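Local structure of pseudoperoxidase (5VIA) at residues 140-145 with 150-155; 257-260 with 265-268. The protein binds heme b through two axial protein ligands and is a pseudoperoxidase of the peroxidase family. All blocks are in the same frame, centred on the assembly; numbering follows the deposited sequence.

Contact 1: 140-145 with 150-155. With HEM (protoporphyrin IX containing Fe), chain B.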
loop_
_atom_site.group_PDB
_atom_site.type_symbol
_atom_site.label_atom_id
_atom_site.label_comp_id
_atom_site.label_asym_id
_atom_site.label_seq_id
_atom_site.Cartn_x
_atom_site.Cartn_y
_atom_site.Cartn_z
ATOM N N ILE A 140 -3.438 -5.815 -11.722
ATOM C CA ILE A 140 -2.765 -6.091 -10.475
ATOM C C ILE A 140 -3.738 -6.085 -9.303
ATOM O O ILE A 140 -3.766 -7.033 -8.517
ATOM C CB ILE A 140 -1.629 -5.067 -10.215
ATOM C CG1 ILE A 140 -0.589 -5.151 -11.339
ATOM C CG2 ILE A 140 -1.000 -5.334 -8.865
ATOM C CD1 ILE A 140 0.471 -4.072 -11.288
ATOM N N LEU A 141 -4.535 -5.021 -9.179
ATOM C CA LEU A 141 -5.363 -4.843 -7.992
ATOM C C LEU A 141 -6.480 -5.895 -7.874
ATOM O O LEU A 141 -6.751 -6.397 -6.781
ATOM C CB LEU A 141 -5.936 -3.428 -7.930
ATOM C CG LEU A 141 -4.909 -2.282 -7.811
ATOM C CD1 LEU A 141 -5.609 -0.951 -7.607
ATOM C CD2 LEU A 141 -3.921 -2.532 -6.679
ATOM N N HIS A 142 -7.119 -6.229 -8.990
ATOM C CA HIS A 142 -8.196 -7.221 -8.953
ATOM C C HIS A 142 -7.633 -8.541 -8.436
ATOM O O HIS A 142 -8.333 -9.312 -7.765
ATOM C CB HIS A 142 -8.807 -7.423 -10.342
ATOM C CG HIS A 142 -9.787 -6.360 -10.747
ATOM N ND1 HIS A 142 -10.992 -6.171 -10.100
ATOM C CD2 HIS A 142 -9.764 -5.467 -11.766
ATOM C CE1 HIS A 142 -11.657 -5.191 -10.686
ATOM N NE2 HIS A 142 -10.939 -4.750 -11.706
ATOM N N ALA A 143 -6.359 -8.793 -8.737
ATOM C CA ALA A 143 -5.730 -10.067 -8.405
ATOM C C ALA A 143 -5.342 -10.223 -6.930
ATOM O O ALA A 143 -4.882 -11.288 -6.523
ATOM C CB ALA A 143 -4.524 -10.305 -9.317
ATOM N N LEU A 144 -5.534 -9.173 -6.135
ATOM C CA LEU A 144 -5.225 -9.199 -4.706
ATOM C C LEU A 144 -6.395 -9.754 -3.897
ATOM O O LEU A 144 -6.859 -9.104 -2.961
ATOM C CB LEU A 144 -4.888 -7.778 -4.218
ATOM C CG LEU A 144 -3.783 -7.038 -4.999
ATOM C CD1 LEU A 144 -3.507 -5.669 -4.400
ATOM C CD2 LEU A 144 -2.501 -7.841 -5.013
ATOM N N GLY A 145 -6.883 -10.939 -4.276
ATOM C CA GLY A 145 -7.961 -11.593 -3.550
ATOM C C GLY A 145 -9.290 -11.626 -4.301
ATOM O O GLY A 145 -10.297 -12.068 -3.756
ATOM N N ALA A 150 -14.819 -1.315 -7.075
ATOM C CA ALA A 150 -14.964 -0.423 -5.922
ATOM C C ALA A 150 -13.838 -0.631 -4.903
ATOM O O ALA A 150 -13.273 0.337 -4.378
ATOM C CB ALA A 150 -16.321 -0.631 -5.266
ATOM N N GLU A 151 -13.508 -1.893 -4.632
ATOM C CA GLU A 151 -12.444 -2.221 -3.688
ATOM C C GLU A 151 -11.075 -1.807 -4.229
ATOM O O GLU A 151 -10.239 -1.283 -3.478
ATOM C CB GLU A 151 -12.474 -3.717 -3.337
ATOM C CG GLU A 151 -13.606 -4.099 -2.363
ATOM C CD GLU A 151 -13.909 -5.596 -2.336
ATOM O OE1 GLU A 151 -13.560 -6.309 -3.306
ATOM O OE2 GLU A 151 -14.527 -6.059 -1.346
ATOM N N CYS A 152 -10.838 -2.027 -5.523
ATOM C CA CYS A 152 -9.555 -1.625 -6.119
ATOM C C CYS A 152 -9.324 -0.134 -5.931
ATOM O O CYS A 152 -8.254 0.296 -5.476
ATOM C CB CYS A 152 -9.545 -1.921 -7.622
ATOM S SG CYS A 152 -9.498 -3.669 -8.058
ATOM N N VAL A 153 -10.340 0.647 -6.287
ATOM C CA VAL A 153 -10.254 2.108 -6.222
ATOM C C VAL A 153 -10.112 2.572 -4.779
ATOM O O VAL A 153 -9.349 3.503 -4.481
ATOM C CB VAL A 153 -11.486 2.747 -6.883
ATOM C CG1 VAL A 153 -11.533 4.257 -6.645
ATOM C CG2 VAL A 153 -11.505 2.418 -8.374
ATOM N N ALA A 154 -10.818 1.898 -3.877
ATOM C CA ALA A 154 -10.763 2.229 -2.457
ATOM C C ALA A 154 -9.364 2.047 -1.881
ATOM O O ALA A 154 -8.940 2.776 -0.966
ATOM C CB ALA A 154 -11.777 1.382 -1.680
ATOM N N LEU A 155 -8.639 1.065 -2.409
ATOM C CA LEU A 155 -7.331 0.719 -1.867
ATOM C C LEU A 155 -6.317 1.808 -2.174
ATOM O O LEU A 155 -5.347 1.989 -1.437
ATOM C CB LEU A 155 -6.882 -0.609 -2.474
ATOM C CG LEU A 155 -5.986 -1.583 -1.717
ATOM C CD1 LEU A 155 -6.276 -1.666 -0.195
ATOM C CD2 LEU A 155 -6.161 -2.947 -2.383
HETATM C CHA HEM B . 4.024 4.693 -2.346
HETATM C CHB HEM B . 2.778 3.917 -6.993
HETATM C CHC HEM B . -0.419 0.620 -5.417
HETATM C CHD HEM B . 0.319 1.949 -0.784
HETATM C C1A HEM B . 4.001 4.694 -3.719
HETATM C C2A HEM B . 4.974 5.365 -4.552
HETATM C C3A HEM B . 4.649 5.156 -5.824
HETATM C C4A HEM B . 3.437 4.341 -5.856
HETATM C CMA HEM B . 5.407 5.685 -7.055
HETATM C CAA HEM B . 6.205 6.140 -4.034
HETATM C CBA HEM B . 7.190 5.029 -3.621
HETATM C CGA HEM B . 8.491 5.565 -3.064
HETATM O O1A HEM B . 9.216 6.269 -3.810
HETATM O O2A HEM B . 8.818 5.257 -1.885
HETATM C C1B HEM B . 1.812 2.931 -7.001
HETATM C C2B HEM B . 1.152 2.365 -8.155
HETATM C C3B HEM B . 0.278 1.434 -7.741
HETATM C C4B HEM B . 0.321 1.409 -6.280
HETATM C CMB HEM B . 1.451 2.753 -9.611
HETATM C CAB HEM B . -0.612 0.608 -8.703
HETATM C CBB HEM B . -1.052 -0.616 -8.392
HETATM C C1C HEM B . -0.515 0.689 -4.038
HETATM C C2C HEM B . -1.414 -0.096 -3.181
HETATM C C3C HEM B . -1.194 0.282 -1.892
HETATM C C4C HEM B . -0.163 1.309 -1.906
HETATM C CMC HEM B . -2.403 -1.168 -3.718
HETATM C CAC HEM B . -1.797 -0.184 -0.547
HETATM C CBC HEM B . -2.623 -1.234 -0.435
HETATM C C1D HEM B . 1.374 2.828 -0.762
HETATM C C2D HEM B . 1.891 3.483 0.422
HETATM C C3D HEM B . 3.048 4.345 -0.065
HETATM C C4D HEM B . 3.111 4.121 -1.495
HETATM C CMD HEM B . 1.381 3.341 1.873
HETATM C CAD HEM B . 3.972 5.241 0.800
HETATM C CBD HEM B . 5.103 4.314 1.262
HETATM C CGD HEM B . 6.126 5.050 2.094
HETATM O O1D HEM B . 7.214 4.464 2.373
HETATM O O2D HEM B . 5.849 6.218 2.468
HETATM N NA HEM B . 3.066 4.081 -4.547
HETATM N NB HEM B . 1.278 2.337 -5.878
HETATM N NC HEM B . 0.233 1.539 -3.218
HETATM N ND HEM B . 2.106 3.237 -1.874
HETATM FE FE HEM B . 1.727 2.774 -3.902
#

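Contact 2: 257-260 with 265-268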
loop_
_atom_site.group_PDB
_atom_site.type_symbol
_atom_site.label_atom_id
_atom_site.label_comp_id
_atom_site.label_asym_id
_atom_site.label_seq_id
_atom_site.Cartn_x
_atom_site.Cartn_y
_atom_site.Cartn_z
ATOM N N VAL A 257 -14.995 9.941 -8.010
ATOM C CA VAL A 257 -15.915 11.035 -7.719
ATOM C C VAL A 257 -16.769 10.733 -6.479
ATOM O O VAL A 257 -16.952 11.589 -5.604
ATOM C CB VAL A 257 -16.834 11.316 -8.929
ATOM C CG1 VAL A 257 -18.102 12.046 -8.502
ATOM C CG2 VAL A 257 -16.088 12.118 -9.981
ATOM N N ARG A 258 -17.281 9.511 -6.417
ATOM C CA ARG A 258 -18.110 9.068 -5.303
ATOM C C ARG A 258 -17.367 9.056 -3.959
ATOM O O ARG A 258 -17.927 9.478 -2.943
ATOM C CB ARG A 258 -18.657 7.679 -5.619
ATOM C CG ARG A 258 -19.546 7.073 -4.575
ATOM C CD ARG A 258 -20.487 6.066 -5.230
ATOM N NE ARG A 258 -21.675 6.733 -5.752
ATOM C CZ ARG A 258 -22.815 6.856 -5.079
ATOM N NH1 ARG A 258 -22.930 6.338 -3.860
ATOM N NH2 ARG A 258 -23.840 7.492 -5.629
ATOM N N TYR A 259 -16.121 8.578 -3.961
ATOM C CA TYR A 259 -15.317 8.474 -2.744
ATOM C C TYR A 259 -14.868 9.854 -2.287
ATOM O O TYR A 259 -14.657 10.084 -1.100
ATOM C CB TYR A 259 -14.093 7.573 -2.967
ATOM C CG TYR A 259 -14.401 6.080 -3.124
ATOM C CD1 TYR A 259 -15.621 5.547 -2.723
ATOM C CD2 TYR A 259 -13.458 5.214 -3.661
ATOM C CE1 TYR A 259 -15.890 4.181 -2.856
ATOM C CE2 TYR A 259 -13.716 3.844 -3.798
ATOM C CZ TYR A 259 -14.933 3.342 -3.395
ATOM O OH TYR A 259 -15.194 1.987 -3.534
ATOM N N ALA A 260 -14.721 10.768 -3.239
ATOM C CA ALA A 260 -14.322 12.140 -2.929
ATOM C C ALA A 260 -15.408 12.853 -2.134
ATOM O O ALA A 260 -15.121 13.747 -1.323
ATOM C CB ALA A 260 -14.022 12.907 -4.215
ATOM N N LEU A 265 -18.807 5.764 2.637
ATOM C CA LEU A 265 -18.804 4.670 1.668
ATOM C C LEU A 265 -17.373 4.233 1.406
ATOM O O LEU A 265 -17.083 3.036 1.374
ATOM C CB LEU A 265 -19.462 5.092 0.358
ATOM C CG LEU A 265 -19.346 4.057 -0.766
ATOM C CD1 LEU A 265 -20.042 2.751 -0.395
ATOM C CD2 LEU A 265 -19.917 4.614 -2.051
ATOM N N TRP A 266 -16.475 5.204 1.235
ATOM C CA TRP A 266 -15.077 4.869 0.998
ATOM C C TRP A 266 -14.492 4.022 2.129
ATOM O O TRP A 266 -13.810 3.029 1.863
ATOM C CB TRP A 266 -14.198 6.106 0.760
ATOM C CG TRP A 266 -12.744 5.723 0.862
ATOM C CD1 TRP A 266 -11.996 5.074 -0.077
ATOM C CD2 TRP A 266 -11.887 5.907 2.001
ATOM N NE1 TRP A 266 -10.717 4.866 0.399
ATOM C CE2 TRP A 266 -10.629 5.367 1.671
ATOM C CE3 TRP A 266 -12.065 6.491 3.260
ATOM C CZ2 TRP A 266 -9.557 5.382 2.560
ATOM C CZ3 TRP A 266 -10.998 6.517 4.138
ATOM C CH2 TRP A 266 -9.760 5.967 3.785
ATOM N N ARG A 267 -14.749 4.402 3.382
ATOM C CA ARG A 267 -14.201 3.642 4.514
ATOM C C ARG A 267 -14.641 2.174 4.503
ATOM O O ARG A 267 -13.859 1.264 4.818
ATOM C CB ARG A 267 -14.586 4.282 5.847
ATOM C CG ARG A 267 -13.812 5.562 6.164
ATOM C CD ARG A 267 -13.966 5.962 7.628
ATOM N NE ARG A 267 -15.340 6.290 7.980
ATOM C CZ ARG A 267 -15.794 7.533 8.133
ATOM N NH1 ARG A 267 -14.975 8.563 7.965
ATOM N NH2 ARG A 267 -17.063 7.749 8.458
ATOM N N GLU A 268 -15.894 1.945 4.136
ATOM C CA GLU A 268 -16.421 0.584 4.078
ATOM C C GLU A 268 -15.680 -0.239 3.033
ATOM O O GLU A 268 -15.213 -1.350 3.311
ATOM C CB GLU A 268 -17.912 0.617 3.742
ATOM C CG GLU A 268 -18.512 -0.755 3.544
ATOM C CD GLU A 268 -19.919 -0.691 2.994
ATOM O OE1 GLU A 268 -20.864 -1.009 3.752
ATOM O OE2 GLU A 268 -20.076 -0.327 1.804
#

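Contact 1: 140-145 with 150-155
L141, near the end of helix 137-142, faces C152 of helix 149-155 at the point where the two backbones come nearest, their CA atoms 5.6 Å apart. Start at CB of L141: it lies against the sulfur, with C152 SG 3.6 Å away, and also meets C152 CB. With CG beside the backbone N and anti to the carbonyl carbon (chi1 -63°), the fork of the side chain is carried in between C152 and the porphyrin, and each branch takes one of them. CD1 stays with helix 149-155 and rests on the backbone carbonyl, 3.6 Å from C152 O. CD2 turns to the porphyrin instead and touches its methyl, at 3.6 Å from HEM CMC, with the vinyl carbon CBB a little farther off.

The same sulfur has a second neighbour. C152 SG sits over one face of the H142 imidazole, 3.7 Å from the ring centroid and 16° off the ring normal, a sulfur-aromatic contact displaced slightly toward the rim. The ring's rotation is fixed in part by H142 ND1, which is hydrogen-bonded to L147 O in the connecting loop. A second, looser contact joins L144 CD1 to L155 CD2 at 4.3 Å; L144 is the centre of an inverse gamma turn that follows the helix. L155 also reaches the heme, its CG 3.6 Å from the vinyl carbon HEM CBC. No hydrogen bond crosses between the segments. The result is two short consecutive helices joined by a tight loop, with the C152 thiol between them; of the three leucines in the contact, L141 and L155 form part of the apolar wall of the heme pocket.

Contact 2: 257-260 with 265-268
Two consecutive helices joined by a tight turn, 250-261 and 263-279, pack end against beginning, and an aromatic pair, Y259 with W266, fills the angle between them. This is part of the mainly helical peroxidase fold, some way back from the heme: the W266 side chain is about 10 Å from it. The backbones are nearest at these same two residues, CA to CA 5.2 Å. The rings make a T-shaped (edge-to-face) pair, with the edge of the W266 indole toward the face of Y259, 5.3 Å between the centroids of the phenol and the five-membered ring, and the planes at 68°. W266 CD1 stands over the phenol face, offset toward its rim. The indole gets there because its CG is anti to the backbone N (chi1 166°), while CB packs on the ring at 3.8 Å from Y259 CD1. W266 CA adds an off-centre CH-pi contact over the phenol.

Both polar ends are used beyond the corner: Y259 OH is hydrogen-bonded to A150 O and W266 NE1 to A154 O, two backbone carbonyls of helix 149-155. Y188 of helix 186-194 meets both rings and enlarges the aromatic cluster.

On the outer side the contact is aliphatic. L265 CG comes up at the edge of the phenol, 4.0 Å from Y259 CE1, and its methyl CD2 continues to the arginine chain. R258 extends to CD and then bends at chi3 (-85°), which leaves the methyl near the plane of the guanidinium, at its edge. L265 CD2 touches the methylenes directly, at 3.5 Å from R258 CD.

Going along the chain from the N terminus, contact 1 comes first and closes the short loop between helices 137-142 and 149-155. The chain then passes the axial ligand H159, helix 186-194 and the three-stranded sheet before contact 2 closes the turn between helices 250-261 and 263-279. The two closures are in series, neither nested nor crossed, with centres 14 Å apart. Helix 149-155 joins them: two of its carbonyls, one helical turn apart, receive the polar ends of the aromatic pair in contact 2, while V153 packs on the phenol of Y259. The later helical corner is thereby tied to the helix whose L155 borders the heme.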